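Local atomic coordinates of 4-amino-4-deoxy-L-arabinose transferase or related glycosyltransferases of PMT family (Cupriavidus metallidurans, PDB entry 5EZM), a protein that is a zinc-containing integral membrane protein of the GT-C fold and probably transfers 4-amino-4-deoxy-L-arabinose onto lipid A. Residues M162-V167 against I203-L208. Sequence-based numbering, arbitrary orientation.
Sequences MTLAGV and ILTKGL. With PC (phosphocholine), chain B; MPG ([(Z)-octadec-9-enyl] (2R)-2,3-bis(oxidanyl)propanoate), chain C.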
# COMPACT_ATOMS: atom_id res chain seq x y z
N MET A 162 0.94 2.47 -2.11
CA MET A 162 -0.12 2.65 -3.10
C MET A 162 -0.49 4.12 -3.25
O MET A 162 -0.82 4.57 -4.36
CB MET A 162 -1.34 1.81 -2.73
CG MET A 162 -2.58 2.08 -3.58
SD MET A 162 -2.32 2.03 -5.37
CE MET A 162 -1.70 0.36 -5.58
N THR A 163 -0.46 4.89 -2.16
CA THR A 163 -0.67 6.33 -2.28
C THR A 163 0.40 6.96 -3.17
O THR A 163 0.09 7.69 -4.13
CB THR A 163 -0.65 6.98 -0.89
OG1 THR A 163 -1.35 6.15 0.04
CG2 THR A 163 -1.33 8.34 -0.94
N LEU A 164 1.67 6.66 -2.89
CA LEU A 164 2.75 7.13 -3.75
C LEU A 164 2.59 6.62 -5.17
O LEU A 164 2.92 7.34 -6.13
CB LEU A 164 4.10 6.68 -3.18
CG LEU A 164 5.32 7.15 -3.95
CD1 LEU A 164 5.41 8.67 -3.94
CD2 LEU A 164 6.59 6.53 -3.39
N ALA A 165 2.06 5.41 -5.35
CA ALA A 165 1.88 4.87 -6.69
C ALA A 165 0.80 5.63 -7.45
O ALA A 165 0.91 5.83 -8.67
CB ALA A 165 1.53 3.39 -6.62
N GLY A 166 -0.25 6.07 -6.76
CA GLY A 166 -1.31 6.81 -7.42
C GLY A 166 -0.88 8.22 -7.79
O GLY A 166 -1.15 8.69 -8.90
N VAL A 167 -0.20 8.91 -6.87
CA VAL A 167 0.23 10.27 -7.18
C VAL A 167 1.32 10.25 -8.25
O VAL A 167 1.36 11.11 -9.14
CB VAL A 167 0.68 11.01 -5.91
CG1 VAL A 167 -0.51 11.20 -4.99
CG2 VAL A 167 1.77 10.24 -5.20
N ILE A 203 6.32 13.94 -3.04
CA ILE A 203 7.35 14.26 -2.06
C ILE A 203 6.74 14.35 -0.67
O ILE A 203 7.31 13.85 0.31
CB ILE A 203 8.09 15.55 -2.45
CG1 ILE A 203 8.82 15.37 -3.79
CG2 ILE A 203 9.06 15.96 -1.35
CD1 ILE A 203 9.58 16.60 -4.25
N LEU A 204 5.57 14.97 -0.56
CA LEU A 204 4.85 15.00 0.71
C LEU A 204 4.27 13.64 1.09
O LEU A 204 3.68 13.53 2.17
CB LEU A 204 3.73 16.03 0.66
CG LEU A 204 4.17 17.50 0.67
CD1 LEU A 204 2.98 18.43 0.54
CD2 LEU A 204 4.95 17.80 1.94
N THR A 205 4.41 12.63 0.25
CA THR A 205 3.94 11.29 0.55
C THR A 205 5.05 10.37 1.03
O THR A 205 4.89 9.66 2.03
CB THR A 205 3.24 10.68 -0.67
OG1 THR A 205 2.04 11.41 -0.95
CG2 THR A 205 2.91 9.21 -0.43
N LYS A 206 6.21 10.36 0.34
CA LYS A 206 7.29 9.47 0.74
C LYS A 206 8.67 10.05 0.45
O LYS A 206 9.62 9.29 0.25
CB LYS A 206 7.14 8.11 0.04
CG LYS A 206 7.65 6.94 0.86
CD LYS A 206 7.48 5.64 0.11
CE LYS A 206 8.13 4.48 0.84
NZ LYS A 206 8.14 3.26 -0.01
N GLY A 207 8.80 11.37 0.42
CA GLY A 207 10.11 11.98 0.33
C GLY A 207 10.59 12.17 -1.10
O GLY A 207 9.82 12.16 -2.07
N LEU A 208 11.91 12.34 -1.22
CA LEU A 208 12.53 12.76 -2.48
C LEU A 208 12.29 11.79 -3.62
O LEU A 208 12.49 12.16 -4.79
CB LEU A 208 14.03 12.96 -2.29
CG LEU A 208 14.47 14.06 -1.31
CD1 LEU A 208 15.98 14.11 -1.21
CD2 LEU A 208 13.90 15.41 -1.74
P1 PC B . 14.80 10.52 1.71
O1 PC B . 13.45 10.96 1.18
O3 PC B . 15.78 11.65 1.54
O4 PC B . 15.29 9.32 0.91
O2 PC B . 14.69 10.11 3.31
C1 PC B . 14.73 8.76 3.68
C2 PC B . 15.16 8.61 5.15
N1 PC B . 14.07 8.11 5.98
C3 PC B . 14.49 8.09 7.37
C4 PC B . 12.92 8.99 5.86
C5 PC B . 13.71 6.77 5.58
C2 MPG C . 16.70 9.98 -2.99
C3 MPG C . 16.47 8.49 -3.22
C4 MPG C . 15.78 7.82 -2.04
C5 MPG C . 15.31 6.39 -2.35
C6 MPG C . 14.42 5.83 -1.23
C7 MPG C . 13.35 4.85 -1.77
C8 MPG C . 12.12 4.76 -0.83
C9 MPG C . 10.81 4.46 -1.60
C1 MPG C . 17.62 10.60 -4.04
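L164 and T205 have the nearest pair of CA atoms, 6.1 Å apart, where the first turns of helix 160-178 meet the C-terminal part of helix 185-206. G207 then leaves helical geometry with positive phi, while its N still bonds I203 O. No hydrogen bond spans the segments; the contact is apolar packing. T205 sends its methyl CG2, which lies anti to its own backbone N, against the other helix, 3.8 Å from L164 N. Its OG1 sits beside that N and bonds V201 O. L164, with CG likewise anti to N (chi1 -178°), extends CD2 to within 3.7 Å of K206 CD, the two side chains crossing at about a right angle. Beyond this methyl the extended lysine carries NZ to a salt bridge with D161, and its CE lies 3.6 Å from MPG C9. A leucine at K206 would probably leave the D161 carboxylate without this cationic mate. Just beyond, L208 N donates to phosphocholine O1 (3.2 Å, 157°), and a side chain at G207 would collide with that oxygen. The contact thus joins helix 160-178 to helix 185-206 through methyl packing and a lysine whose aliphatic stem meets leucine and lipid while its charge meets aspartate.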